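Local coordinates for protein glycoside hydrolase, family 11\:clostridium cellulosome enzyme, dockerin type i\:polysaccharide (Clostridium thermocellum, PDB 2C71) that probably removes acetyl groups from acetylated xylan, acting as a metal-dependent family 4 carbohydrate esterase involved in plant cell-wall breakdown, at residues A21-K26 with P163-L168; A140-G145 with D169-T174; P15-T20 with D45-I50; G58-N63 with F182-E187. All coordinates share one frame; numbering follows the deposited sequence. Where two conformers were deposited one is given.

Interaction 1: residues A21-K26 with P163-L168; sequences ARVLDK and PTPEAL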
# COMPACT_ATOMS: atom_id res chain seq x y z
N ALA A 21 -12.01 1.37 7.07
CA ALA A 21 -13.36 1.17 6.52
C ALA A 21 -13.80 2.35 5.69
O ALA A 21 -14.51 2.16 4.70
CB ALA A 21 -14.37 0.85 7.61
N ARG A 22 -13.38 3.57 6.03
CA ARG A 22 -13.72 4.71 5.18
C ARG A 22 -13.17 4.56 3.78
O ARG A 22 -13.83 4.90 2.79
CB ARG A 22 -13.25 6.02 5.80
CG ARG A 22 -13.84 6.37 7.11
CD ARG A 22 -13.19 7.64 7.64
NE ARG A 22 -13.70 7.88 8.96
CZ ARG A 22 -13.13 8.70 9.81
NH1 ARG A 22 -11.98 9.31 9.50
NH2 ARG A 22 -13.71 8.89 10.98
N VAL A 23 -11.91 4.10 3.68
CA VAL A 23 -11.30 3.86 2.37
C VAL A 23 -12.01 2.71 1.67
O VAL A 23 -12.35 2.83 0.48
CB VAL A 23 -9.81 3.60 2.50
CG1 VAL A 23 -9.19 3.10 1.19
CG2 VAL A 23 -9.06 4.88 2.95
N LEU A 24 -12.23 1.58 2.36
CA LEU A 24 -12.87 0.43 1.73
C LEU A 24 -14.26 0.81 1.21
O LEU A 24 -14.67 0.30 0.16
CB LEU A 24 -12.93 -0.75 2.69
CG LEU A 24 -11.57 -1.41 2.97
CD1 LEU A 24 -11.67 -2.33 4.19
CD2 LEU A 24 -11.06 -2.19 1.77
N ASP A 25 -14.98 1.65 1.93
CA ASP A 25 -16.32 2.08 1.46
C ASP A 25 -16.21 2.83 0.15
O ASP A 25 -17.08 2.66 -0.71
CB ASP A 25 -17.02 2.90 2.51
CG ASP A 25 -17.48 2.11 3.73
OD1 ASP A 25 -17.52 0.89 3.74
OD2 ASP A 25 -17.91 2.80 4.72
N LYS A 26 -15.22 3.72 -0.02
CA LYS A 26 -15.03 4.42 -1.29
C LYS A 26 -14.70 3.43 -2.40
O LYS A 26 -15.18 3.54 -3.53
CB LYS A 26 -13.91 5.45 -1.21
CG LYS A 26 -14.14 6.61 -0.27
CD LYS A 26 -15.32 7.49 -0.63
CE LYS A 26 -15.50 8.58 0.38
NZ LYS A 26 -16.65 9.40 0.16
N PRO A 163 -8.49 13.55 5.21
CA PRO A 163 -9.50 13.44 4.13
C PRO A 163 -9.00 12.67 2.92
O PRO A 163 -9.40 12.97 1.77
CB PRO A 163 -9.80 14.89 3.78
CG PRO A 163 -8.46 15.59 4.06
CD PRO A 163 -8.00 14.94 5.34
N THR A 164 -8.21 11.61 3.11
CA THR A 164 -7.84 10.75 1.99
C THR A 164 -9.03 10.01 1.36
O THR A 164 -9.12 9.96 0.14
CB THR A 164 -6.66 9.89 2.38
OG1 THR A 164 -5.51 10.75 2.47
CG2 THR A 164 -6.42 8.74 1.37
N PRO A 165 -9.98 9.49 2.16
CA PRO A 165 -11.16 8.87 1.51
C PRO A 165 -11.85 9.87 0.56
O PRO A 165 -12.23 9.51 -0.56
CB PRO A 165 -12.05 8.44 2.69
CG PRO A 165 -11.07 8.23 3.83
CD PRO A 165 -10.02 9.32 3.63
N GLU A 166 -12.05 11.10 1.05
CA GLU A 166 -12.72 12.11 0.23
C GLU A 166 -11.91 12.45 -1.02
O GLU A 166 -12.47 12.74 -2.09
CB GLU A 166 -13.02 13.32 1.12
CG GLU A 166 -14.09 13.03 2.19
CD GLU A 166 -13.70 12.02 3.29
OE1 GLU A 166 -12.56 12.03 3.82
OE2 GLU A 166 -14.59 11.20 3.61
N ALA A 167 -10.58 12.41 -0.94
CA ALA A 167 -9.75 12.61 -2.12
C ALA A 167 -10.07 11.59 -3.19
O ALA A 167 -9.97 11.89 -4.39
CB ALA A 167 -8.29 12.58 -1.75
N LEU A 168 -10.41 10.36 -2.80
CA LEU A 168 -10.71 9.31 -3.77
C LEU A 168 -11.95 9.63 -4.62
O LEU A 168 -12.05 9.14 -5.74
CB LEU A 168 -10.90 7.95 -3.07
CG LEU A 168 -9.67 7.46 -2.29
CD1 LEU A 168 -10.01 6.15 -1.56
CD2 LEU A 168 -8.49 7.23 -3.21
O HOH W 1 -17.11 10.86 2.49
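The ammonium NZ of Lys26 is gripped from two directions: Asp169, one residue beyond 163-168, forms a salt bridge with it, and a water accepts a hydrogen bond from NZ, 2.8 Å away. That water donates in turn to Glu166 OE2, also at 2.8 Å; Glu166 has two conformers, so this bridge holds for one of them and is less certain than the salt bridge to Asp169. Lys26 NZ and Glu166 OE2 are too far apart for a direct salt bridge. To get there the lysine chain turns at CG (chi2 -62°) and then runs straight, which lays its methylenes across the first turn of helix 164-177. CG and CE of Lys26 each come within 3.5 Å of the carbonyl O of Pro165, while Lys26 CB rests against Leu168 CD1. The helices 17-30 and 164-177 follow the neighbouring parallel strands 6-12 and 151-155 of the NodB-type beta/alpha fold, and here their short axes run side by side, 9.0 Å apart and only 7° from parallel. Pro165 is the piece wedged between them. Its ring atom CG meets Arg22 CB at 3.7 Å and, deeper in, Val23 CG2 at 4.0 Å, the valine and the ring crossing at about a right angle. The other valine methyl, CG1, reaches toward Leu168 CD1, and both Val23 and Leu168 also pack on Phe11 of strand 6-12, so this side of the interface faces the sheet. On the outer side Arg22 touches Pro165 with its CB, then leads its extended chain away to a salt bridge with Glu160.

Interaction 2: residues A140-G145 with D169-T174; sequences AAVING and DIIIPT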
# COMPACT_ATOMS: atom_id res chain seq x y z
N ALA A 140 -5.35 16.51 -6.33
CA ALA A 140 -4.58 17.21 -7.36
C ALA A 140 -3.17 16.65 -7.43
O ALA A 140 -2.59 16.52 -8.53
CB ALA A 140 -4.61 18.70 -7.12
N ALA A 141 -2.60 16.33 -6.27
CA ALA A 141 -1.24 15.82 -6.20
C ALA A 141 -1.12 14.48 -6.92
O ALA A 141 -0.15 14.23 -7.63
CB ALA A 141 -0.80 15.69 -4.75
N VAL A 142 -2.11 13.62 -6.72
CA VAL A 142 -2.14 12.32 -7.38
C VAL A 142 -2.38 12.47 -8.88
O VAL A 142 -1.62 11.93 -9.69
CB VAL A 142 -3.23 11.41 -6.79
CG1 VAL A 142 -3.38 10.14 -7.62
CG2 VAL A 142 -2.90 11.07 -5.34
N ILE A 143 -3.43 13.19 -9.24
CA ILE A 143 -3.88 13.26 -10.66
C ILE A 143 -2.82 13.88 -11.55
O ILE A 143 -2.65 13.44 -12.69
CB ILE A 143 -5.19 14.01 -10.72
CG1 ILE A 143 -6.32 13.19 -10.08
CG2 ILE A 143 -5.47 14.56 -12.15
CD1 ILE A 143 -7.51 14.03 -9.73
N ASN A 144 -2.11 14.88 -11.07
CA ASN A 144 -1.08 15.52 -11.88
C ASN A 144 0.22 14.76 -11.95
O ASN A 144 1.00 15.05 -12.82
CB ASN A 144 -0.96 17.01 -11.45
CG ASN A 144 -2.22 17.81 -11.76
OD1 ASN A 144 -2.50 18.10 -12.97
ND2 ASN A 144 -2.96 18.19 -10.76
N GLY A 145 0.45 13.79 -11.08
CA GLY A 145 1.66 13.01 -11.04
C GLY A 145 1.59 11.67 -11.71
O GLY A 145 2.62 11.11 -12.05
N ASP A 169 -12.87 10.43 -4.07
CA ASP A 169 -14.03 10.89 -4.88
C ASP A 169 -13.67 11.74 -6.06
O ASP A 169 -14.52 11.89 -6.95
CB ASP A 169 -15.05 11.65 -4.02
CG ASP A 169 -15.80 10.74 -3.07
OD1 ASP A 169 -16.29 9.66 -3.49
OD2 ASP A 169 -15.93 11.14 -1.89
N ILE A 170 -12.47 12.34 -6.08
CA ILE A 170 -11.93 13.05 -7.22
C ILE A 170 -10.98 12.15 -8.00
O ILE A 170 -11.07 12.06 -9.23
CB ILE A 170 -11.24 14.35 -6.79
CG1 ILE A 170 -12.22 15.27 -6.10
CG2 ILE A 170 -10.56 15.02 -7.97
CD1 ILE A 170 -11.56 16.41 -5.34
N ILE A 171 -10.03 11.51 -7.31
CA ILE A 171 -9.02 10.70 -7.99
C ILE A 171 -9.63 9.63 -8.88
O ILE A 171 -9.20 9.47 -10.04
CB ILE A 171 -8.07 10.05 -6.95
CG1 ILE A 171 -7.24 11.12 -6.21
CG2 ILE A 171 -7.18 9.03 -7.61
CD1 ILE A 171 -6.60 10.61 -4.93
N ILE A 172 -10.54 8.83 -8.32
CA ILE A 172 -11.02 7.66 -9.07
C ILE A 172 -11.79 8.10 -10.34
O ILE A 172 -11.46 7.66 -11.44
CB ILE A 172 -11.71 6.66 -8.15
CG1 ILE A 172 -10.68 6.02 -7.22
CG2 ILE A 172 -12.43 5.60 -9.03
CD1 ILE A 172 -11.29 5.23 -6.07
N PRO A 173 -12.81 8.97 -10.21
CA PRO A 173 -13.51 9.39 -11.45
C PRO A 173 -12.60 10.08 -12.45
O PRO A 173 -12.72 9.87 -13.66
CB PRO A 173 -14.62 10.28 -10.92
CG PRO A 173 -14.86 9.83 -9.51
CD PRO A 173 -13.51 9.46 -9.01
N THR A 174 -11.67 10.93 -11.98
CA THR A 174 -10.83 11.67 -12.90
C THR A 174 -9.92 10.72 -13.66
O THR A 174 -9.83 10.80 -14.90
CB THR A 174 -9.95 12.72 -12.19
OG1 THR A 174 -10.77 13.73 -11.63
CG2 THR A 174 -8.94 13.36 -13.15
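A helix-strand-helix unit brings these residues together: helix 135-145 leads into strand 151-155, helix 164-177 leaves it, and Ile143 of the first inserts its end between Ile170, Ile171 and Thr174 of the second. The methyl CD1 of Ile143 does most of the touching. It lies 3.7 Å from Ile170 CG2, 3.7 Å from Thr174 CB and 4.0 Å from the backbone CA of Ile171, a notch made by two adjacent residues and one a turn further on. With CG1 opposite the carbonyl carbon (chi1 -69°) and the chain extended beyond it, the isoleucine reaches that far. The two helices flank strand 151-155 in the chain and run nearly parallel, as neighbours in a beta/alpha fold such as this NodB-type one do; the short axes here are 9.4 Å apart and inclined by 22°. Beside Ile143, the methyl CG2 of Val142 meets Ile171 CD1 at 3.8 Å, the two side chains crossing roughly at right angles, and Val142 also touches Ala126. Thr174 turns its hydroxyl back to its own helix: OG1 donates to Ile170 O at 2.9 Å from above the carbonyl plane, and that oxygen also accepts from Thr174 N. The methyl CG2 of Thr174 is thereby presented to Ile143, 3.8 Å from the CG2 branch. Helix 164-177 is kinked here, the backbone N of Ile170 and of Pro173 lacking bonds to the preceding turn.

Interaction 3: residues P15-T20 with D45-I50; sequences PDNVLT and DSTAAI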
# COMPACT_ATOMS: atom_id res chain seq x y z
N PRO A 15 -4.10 -1.88 9.52
CA PRO A 15 -5.52 -1.52 9.48
C PRO A 15 -6.00 -0.77 10.70
O PRO A 15 -5.51 -0.99 11.82
CB PRO A 15 -6.18 -2.93 9.47
CG PRO A 15 -5.24 -3.77 10.27
CD PRO A 15 -3.89 -3.32 9.83
N ASP A 16 -7.03 0.03 10.50
CA ASP A 16 -7.79 0.66 11.59
C ASP A 16 -9.25 0.44 11.29
O ASP A 16 -9.72 0.79 10.20
CB ASP A 16 -7.44 2.15 11.64
CG ASP A 16 -8.14 2.90 12.75
OD1 ASP A 16 -9.32 3.22 12.65
OD2 ASP A 16 -7.45 3.16 13.76
N ASN A 17 -9.99 -0.19 12.19
CA ASN A 17 -11.40 -0.51 11.92
C ASN A 17 -12.18 0.69 11.42
O ASN A 17 -13.00 0.54 10.53
CB ASN A 17 -12.08 -1.11 13.11
CG ASN A 17 -11.66 -2.53 13.40
OD1 ASN A 17 -11.55 -2.92 14.63
ND2 ASN A 17 -11.44 -3.33 12.42
N VAL A 18 -11.99 1.86 11.98
CA VAL A 18 -12.72 3.03 11.57
C VAL A 18 -12.14 3.64 10.31
O VAL A 18 -12.83 3.79 9.27
CB VAL A 18 -12.81 4.09 12.70
CG1 VAL A 18 -13.56 5.31 12.19
CG2 VAL A 18 -13.52 3.48 13.92
N LEU A 19 -10.86 4.00 10.31
CA LEU A 19 -10.31 4.76 9.20
C LEU A 19 -10.16 3.91 7.91
O LEU A 19 -10.39 4.40 6.82
CB LEU A 19 -8.96 5.42 9.55
CG LEU A 19 -9.10 6.84 10.14
CD1 LEU A 19 -9.79 6.86 11.47
CD2 LEU A 19 -7.75 7.53 10.16
N THR A 20 -9.76 2.65 8.06
CA THR A 20 -9.61 1.79 6.90
C THR A 20 -10.95 1.53 6.25
O THR A 20 -11.08 1.46 5.02
CB THR A 20 -8.89 0.49 7.26
OG1 THR A 20 -7.61 0.82 7.84
CG2 THR A 20 -8.73 -0.44 6.07
N ASP A 45 -7.08 -9.88 16.51
CA ASP A 45 -8.46 -10.33 16.44
C ASP A 45 -9.24 -9.12 15.97
O ASP A 45 -9.93 -9.16 14.94
CB ASP A 45 -8.95 -10.80 17.81
CG ASP A 45 -8.64 -12.27 18.05
OD1 ASP A 45 -7.72 -12.80 17.41
OD2 ASP A 45 -9.33 -12.89 18.89
N SER A 46 -9.13 -8.01 16.76
CA SER A 46 -9.98 -6.82 16.60
C SER A 46 -10.10 -6.40 15.14
O SER A 46 -11.15 -5.92 14.72
CB SER A 46 -9.51 -5.62 17.45
OG SER A 46 -10.41 -4.53 17.28
N THR A 47 -9.01 -6.54 14.39
CA THR A 47 -8.94 -6.12 13.00
C THR A 47 -9.00 -7.27 11.99
O THR A 47 -8.89 -7.05 10.79
CB THR A 47 -7.72 -5.23 12.74
OG1 THR A 47 -6.57 -5.96 13.11
CG2 THR A 47 -7.82 -3.90 13.48
N ALA A 48 -9.25 -8.49 12.47
CA ALA A 48 -9.29 -9.65 11.57
C ALA A 48 -10.34 -9.50 10.48
O ALA A 48 -10.07 -9.82 9.31
CB ALA A 48 -9.57 -10.93 12.39
N ALA A 49 -11.53 -9.09 10.86
CA ALA A 49 -12.60 -9.01 9.86
C ALA A 49 -12.32 -7.99 8.78
O ALA A 49 -12.66 -8.20 7.61
CB ALA A 49 -13.95 -8.72 10.51
N ILE A 50 -11.72 -6.85 9.14
CA ILE A 50 -11.45 -5.83 8.13
C ILE A 50 -10.31 -6.24 7.22
O ILE A 50 -10.31 -5.98 6.03
CB ILE A 50 -11.27 -4.42 8.72
CG1 ILE A 50 -11.51 -3.39 7.64
CG2 ILE A 50 -9.97 -4.26 9.45
CD1 ILE A 50 -11.68 -1.98 8.14
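This is a contact of apolar side chains, with the amide of Asn17 at its rim, between the beginnings of two helices, 17-30 and 45-56, which follow the neighbouring parallel strands 6-12 and 35-38 of the NodB-type beta/alpha fold. Pro15, reached through a cis peptide bond two residues after the magnesium ligand Asp13, sets its ring against the other helix: CG is 3.8 Å from Thr47 CB, and CB is 4.0 Å from Ile50 CG2. The proline and threonine side chains meet nearly perpendicular. Thr47 keeps its hydroxyl for the turn just before its own helix, OG1 pairing with Arg42 O and Asn44 N, and this rotation gives Pro15 the side of CB and OG1, while the methyl CG2 faces the side chain of Asn17, whose amide end crosses Thr47 and Ile50 at a slant. The start of helix 17-30 is held in shape by the N-cap residue Asp16. Its OD1 accepts a straight bond from Leu19 N (2.9 Å, 174°) and a weak one from Val18 N, while OD2 has a salt bridge with Arg42. In return, Asp16 N donates to Thr20 OG1 at 2.8 Å, nearly in line, and that hydroxyl also pairs with Asp156. With its oxygen so committed, Thr20 shows carbon to Ile50. The isoleucine has CG1 opposite its backbone N (chi1 -159°), which carries the extended chain into the first turn of helix 17-30. There its end methyl CD1 lies 3.8 Å from Thr20 CB and 3.7 Å from the carbonyl O of Asn17.

Interaction 4: residues G58-N63 with F182-E187; sequences GHEIGN and FVTLTE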
# COMPACT_ATOMS: atom_id res chain seq x y z
N GLY A 58 -11.33 -8.27 -3.29
CA GLY A 58 -10.39 -8.25 -4.40
C GLY A 58 -9.14 -7.43 -4.19
O GLY A 58 -8.36 -7.24 -5.13
N HIS A 59 -8.95 -6.88 -3.00
CA HIS A 59 -7.76 -6.11 -2.70
C HIS A 59 -6.62 -7.04 -2.37
O HIS A 59 -6.82 -8.22 -2.04
CB HIS A 59 -8.03 -5.14 -1.55
CG HIS A 59 -9.22 -4.28 -1.77
ND1 HIS A 59 -9.30 -3.45 -2.85
CD2 HIS A 59 -10.33 -4.13 -1.03
CE1 HIS A 59 -10.47 -2.85 -2.77
NE2 HIS A 59 -11.12 -3.23 -1.69
N GLU A 60 -5.42 -6.51 -2.39
CA GLU A 60 -4.18 -7.21 -2.03
C GLU A 60 -3.65 -6.64 -0.72
O GLU A 60 -3.83 -5.45 -0.44
CB GLU A 60 -3.19 -7.09 -3.16
CG GLU A 60 -1.86 -7.75 -2.92
CD GLU A 60 -0.97 -7.84 -4.12
OE1 GLU A 60 -1.25 -7.18 -5.13
OE2 GLU A 60 0.04 -8.58 -4.04
N ILE A 61 -2.95 -7.47 0.04
CA ILE A 61 -2.29 -7.04 1.28
C ILE A 61 -0.78 -7.24 1.11
O ILE A 61 -0.32 -8.34 0.74
CB ILE A 61 -2.82 -7.85 2.50
CG1 ILE A 61 -4.34 -7.65 2.65
CG2 ILE A 61 -2.06 -7.43 3.75
CD1 ILE A 61 -4.94 -8.51 3.75
N GLY A 62 -0.04 -6.19 1.40
CA GLY A 62 1.41 -6.24 1.50
C GLY A 62 1.90 -5.90 2.89
O GLY A 62 1.13 -5.68 3.83
N ASN A 63 3.23 -5.92 3.04
CA ASN A 63 3.89 -5.84 4.35
C ASN A 63 4.51 -4.45 4.54
O ASN A 63 5.33 -4.04 3.70
CB ASN A 63 4.95 -6.95 4.37
CG ASN A 63 5.59 -7.20 5.69
OD1 ASN A 63 5.99 -6.27 6.42
ND2 ASN A 63 5.78 -8.48 6.04
N PHE A 182 -7.63 0.82 -12.54
CA PHE A 182 -7.01 0.58 -11.23
C PHE A 182 -6.81 -0.93 -10.99
O PHE A 182 -7.72 -1.73 -11.20
CB PHE A 182 -7.91 1.14 -10.13
CG PHE A 182 -7.97 2.64 -10.09
CD1 PHE A 182 -8.87 3.36 -10.85
CD2 PHE A 182 -7.06 3.35 -9.32
CE1 PHE A 182 -8.88 4.74 -10.79
CE2 PHE A 182 -7.07 4.71 -9.30
CZ PHE A 182 -7.97 5.41 -10.04
N VAL A 183 -5.59 -1.28 -10.57
CA VAL A 183 -5.21 -2.66 -10.37
C VAL A 183 -4.47 -2.82 -9.05
O VAL A 183 -3.91 -1.85 -8.50
CB VAL A 183 -4.34 -3.15 -11.55
CG1 VAL A 183 -5.23 -3.21 -12.86
CG2 VAL A 183 -3.11 -2.31 -11.76
N THR A 184 -4.44 -4.06 -8.55
CA THR A 184 -3.58 -4.40 -7.40
C THR A 184 -2.12 -4.40 -7.86
O THR A 184 -1.84 -4.42 -9.05
CB THR A 184 -3.93 -5.75 -6.80
OG1 THR A 184 -3.59 -6.76 -7.74
CG2 THR A 184 -5.39 -5.86 -6.34
N LEU A 185 -1.17 -4.45 -6.91
CA LEU A 185 0.24 -4.56 -7.29
C LEU A 185 0.50 -5.83 -8.08
O LEU A 185 1.20 -5.79 -9.10
CB LEU A 185 1.16 -4.48 -6.07
CG LEU A 185 1.23 -3.10 -5.40
CD1 LEU A 185 2.10 -3.18 -4.12
CD2 LEU A 185 1.81 -2.08 -6.33
N THR A 186 -0.03 -6.95 -7.65
CA THR A 186 0.20 -8.20 -8.37
C THR A 186 -0.34 -8.07 -9.78
O THR A 186 0.31 -8.51 -10.75
CB THR A 186 -0.41 -9.42 -7.62
OG1 THR A 186 0.43 -9.74 -6.50
CG2 THR A 186 -0.54 -10.66 -8.49
N GLU A 187 -1.53 -7.51 -9.93
CA GLU A 187 -2.12 -7.35 -11.24
C GLU A 187 -1.30 -6.41 -12.12
O GLU A 187 -1.13 -6.64 -13.32
CB GLU A 187 -3.54 -6.84 -11.11
CG GLU A 187 -4.55 -7.84 -10.61
CD GLU A 187 -5.88 -7.24 -10.11
OE1 GLU A 187 -6.08 -5.96 -10.07
OE2 GLU A 187 -6.77 -8.08 -9.68
O HOH W 2 -7.13 -8.97 -6.79
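The Glu60 carboxylate meets the first turn of helix 185-192 with the edge that both oxygens share. OE1 takes the backbone N-H of Thr186 on its syn lone pair, at 2.8 Å from Thr186 N and with an angle of 165°. OE2 accepts from Thr186 OG1 at 2.7 Å, also on the syn side but with the hydroxyl tilted out of the plane. Around OE1, Thr184 CB (3.5 Å) and Leu185 N (3.3 Å) also come close; the Leu185 N-H points badly for OE1 and bonds to Thr35 OG1. Glu60 brings its carboxylate this far by standing fully extended from strand 60-63, with CG opposite the backbone N (chi1 179°). Its CB passes close to Thr184, whose methyl CG2 turns to Gly58 O at 3.5 Å. A second carboxylate, of Glu187, also caps the helix start: Thr184 N donates to Glu187 OE1, coming from above that plane, and Glu187 N donates to Thr184 OG1, the two bonds of a capping box. Glu187 OE2 then shares a water with Gly58 O, the water donating to both. Gly58 itself, with positive phi, is the C-prime residue of the Schellman motif that finishes helix 45-56, so one helix end and one helix start are tied to the same strand entry. The N-H donor from Thr186, the positive end of the helix dipole and the nearby Lys99, bonded to Thr186 OG1, would all be expected to favour the ionised form of Glu60.

How the interactions relate
From the N terminus, strand 6-12 leads into helix 17-30, and interaction 3 closes the first loop by bringing helix 45-56 back against it. Interaction 1 opens inside that loop and closes only at 163-168, so the two cross; Ile50, of interaction 3, touches Ala21 and Leu24 of the 21-26 segment, and both contacts use helix 17-30. Interaction 4 opens at strand 60-63 and closes last, at 182-187, crossing interaction 1 and enclosing interaction 2. Interactions 1 and 2 also cross, use consecutive parts of helix 164-177, and are linked by the Lys26-Asp169 salt bridge. Together they join helices 45-56, 17-30, 164-177 and 135-145 side by side in that order, while interaction 4 fastens strand 60-63 to the last helix.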